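Side-chain contact in unsaturated glucuronyl hydrolase (Streptococcus agalactiae, PDB 2ZZR), which hydrolyses unsaturated disaccharides of hyaluronan, chondroitin and heparin, releasing the unsaturated uronic acid by cleaving (1->3) and (1->4) glycosidic bonds: residues V6-I11 / Q267-K272. Residues are numbered along the deposited sequence; the frame is centred on the assembly and turned at random.
Sequences VKVESI and QIILFK
Glu9 OE1, on the residue following the Val8 that packs against Ile269 and Lys272, is gripped by two groups at the C-terminal end of helix 265-280: a salt bridge to Arg281 NH1, just past its last residue, and a hydrogen bond from Asn280 ND2. No hydrogen bond joins 6-11 to 267-272 itself, and the 204 Å² buried between them comes mainly from aliphatic groups. The shortest approach is Val6 CG1 to Leu270 CD1 at 3.8 Å; Val6 CG2 meets the same methyl at 4.0 Å, which puts CD1 against both branches of the valine. The two side chains cross at about a right angle. Although Leu270 CB points away from the N-terminal segment, chi1 of -160° sets CG anti to the backbone N, and the second torsion (64°) then carries CD1 toward Val6. Helix 265-280 belongs to the alpha barrel of this family 88 glycoside hydrolase, and the extended 6-11 segment runs along its outside; the centre of the contact is about 19 Å from the centre of the chain. The two methyls of Val8 have separate partners on the helix: CG2 lies 4.3 Å from Ile269 CG2, whereas CG1 sits 4.3 Å from Lys272 CB. Bends at the third and fourth torsions fold the Lys272 chain, whose NZ makes a salt bridge to Asp325 OD1.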
loop_
_atom_site.group_PDB
_atom_site.type_symbol
_atom_site.label_atom_id
_atom_site.label_comp_id
_atom_site.label_asym_id
_atom_site.label_seq_id
_atom_site.Cartn_x
_atom_site.Cartn_y
_atom_site.Cartn_z
ATOM N N VAL A 6 15.356 7.603 -15.300
ATOM C CA VAL A 6 14.000 8.155 -15.309
ATOM C C VAL A 6 14.084 9.669 -15.175
ATOM O O VAL A 6 15.019 10.196 -14.562
ATOM C CB VAL A 6 13.085 7.568 -14.180
ATOM C CG1 VAL A 6 12.921 6.071 -14.343
ATOM C CG2 VAL A 6 13.615 7.926 -12.779
ATOM N N LYS A 7 13.117 10.375 -15.753
ATOM C CA LYS A 7 13.074 11.816 -15.612
ATOM C C LYS A 7 12.685 12.150 -14.184
ATOM O O LYS A 7 11.686 11.645 -13.663
ATOM C CB LYS A 7 12.100 12.461 -16.605
ATOM C CG LYS A 7 12.005 13.988 -16.471
ATOM C CD LYS A 7 11.365 14.653 -17.695
ATOM C CE LYS A 7 9.977 14.089 -17.968
ATOM N NZ LYS A 7 9.377 14.633 -19.213
ATOM N N VAL A 8 13.504 12.978 -13.548
ATOM C CA VAL A 8 13.196 13.477 -12.219
ATOM C C VAL A 8 12.729 14.920 -12.351
ATOM O O VAL A 8 13.537 15.839 -12.515
ATOM C CB VAL A 8 14.413 13.354 -11.262
ATOM C CG1 VAL A 8 14.063 13.859 -9.865
ATOM C CG2 VAL A 8 14.890 11.911 -11.194
ATOM N N GLU A 9 11.411 15.108 -12.302
ATOM C CA GLU A 9 10.815 16.438 -12.321
ATOM C C GLU A 9 11.201 17.191 -11.063
ATOM O O GLU A 9 11.227 16.617 -9.977
ATOM C CB GLU A 9 9.286 16.345 -12.392
ATOM C CG GLU A 9 8.763 15.660 -13.651
ATOM C CD GLU A 9 7.241 15.564 -13.726
ATOM O OE1 GLU A 9 6.542 15.928 -12.754
ATOM O OE2 GLU A 9 6.747 15.123 -14.789
ATOM N N SER A 10 11.496 18.480 -11.190
ATOM C CA SER A 10 11.631 19.291 -9.986
ATOM C C SER A 10 10.248 19.402 -9.332
ATOM O O SER A 10 9.218 19.368 -10.025
ATOM C CB SER A 10 12.199 20.672 -10.301
ATOM O OG SER A 10 11.274 21.423 -11.055
ATOM N N ILE A 11 10.220 19.494 -8.006
ATOM C CA ILE A 11 8.964 19.751 -7.308
ATOM C C ILE A 11 8.551 21.181 -7.622
ATOM O O ILE A 11 9.131 22.150 -7.119
ATOM C CB ILE A 11 9.055 19.517 -5.795
ATOM C CG1 ILE A 11 9.473 18.068 -5.519
ATOM C CG2 ILE A 11 7.715 19.861 -5.131
ATOM C CD1 ILE A 11 9.885 17.793 -4.066
ATOM N N GLN A 267 17.415 3.248 -5.881
ATOM C CA GLN A 267 16.037 3.231 -5.397
ATOM C C GLN A 267 15.604 4.584 -4.842
ATOM O O GLN A 267 14.444 4.982 -4.981
ATOM C CB GLN A 267 15.860 2.141 -4.341
ATOM C CG GLN A 267 16.074 0.739 -4.877
ATOM C CD GLN A 267 16.107 -0.299 -3.779
ATOM O OE1 GLN A 267 16.952 -0.242 -2.891
ATOM N NE2 GLN A 267 15.199 -1.278 -3.850
ATOM N N ILE A 268 16.530 5.296 -4.207
ATOM C CA ILE A 268 16.245 6.645 -3.733
ATOM C C ILE A 268 15.965 7.567 -4.930
ATOM O O ILE A 268 15.023 8.354 -4.906
ATOM C CB ILE A 268 17.385 7.182 -2.827
ATOM C CG1 ILE A 268 17.288 6.534 -1.434
ATOM C CG2 ILE A 268 17.337 8.717 -2.717
ATOM C CD1 ILE A 268 18.467 6.825 -0.512
ATOM N N ILE A 269 16.771 7.446 -5.983
ATOM C CA ILE A 269 16.547 8.256 -7.187
ATOM C C ILE A 269 15.203 7.904 -7.845
ATOM O O ILE A 269 14.447 8.799 -8.247
ATOM C CB ILE A 269 17.736 8.151 -8.183
ATOM C CG1 ILE A 269 19.024 8.725 -7.560
ATOM C CG2 ILE A 269 17.418 8.861 -9.503
ATOM C CD1 ILE A 269 18.895 10.107 -6.936
ATOM N N LEU A 270 14.896 6.612 -7.911
ATOM C CA LEU A 270 13.615 6.158 -8.453
ATOM C C LEU A 270 12.449 6.704 -7.626
ATOM O O LEU A 270 11.434 7.145 -8.181
ATOM C CB LEU A 270 13.572 4.634 -8.528
ATOM C CG LEU A 270 12.536 4.052 -9.496
ATOM C CD1 LEU A 270 12.858 4.436 -10.952
ATOM C CD2 LEU A 270 12.464 2.558 -9.340
ATOM N N PHE A 271 12.606 6.686 -6.300
ATOM C CA PHE A 271 11.638 7.319 -5.400
ATOM C C PHE A 271 11.441 8.792 -5.709
ATOM O O PHE A 271 10.309 9.270 -5.765
ATOM C CB PHE A 271 12.059 7.172 -3.929
ATOM C CG PHE A 271 11.271 8.055 -2.980
ATOM C CD1 PHE A 271 10.111 7.582 -2.371
ATOM C CD2 PHE A 271 11.698 9.360 -2.693
ATOM C CE1 PHE A 271 9.379 8.394 -1.483
ATOM C CE2 PHE A 271 10.974 10.182 -1.816
ATOM C CZ PHE A 271 9.811 9.695 -1.211
ATOM N N LYS A 272 12.540 9.523 -5.880
ATOM C CA LYS A 272 12.459 10.956 -6.128
ATOM C C LYS A 272 11.665 11.209 -7.415
ATOM O O LYS A 272 10.798 12.081 -7.453
ATOM C CB LYS A 272 13.866 11.571 -6.182
ATOM C CG LYS A 272 14.501 11.758 -4.779
ATOM C CD LYS A 272 16.048 11.773 -4.800
ATOM C CE LYS A 272 16.643 12.973 -5.540
ATOM N NZ LYS A 272 16.415 14.291 -4.889
#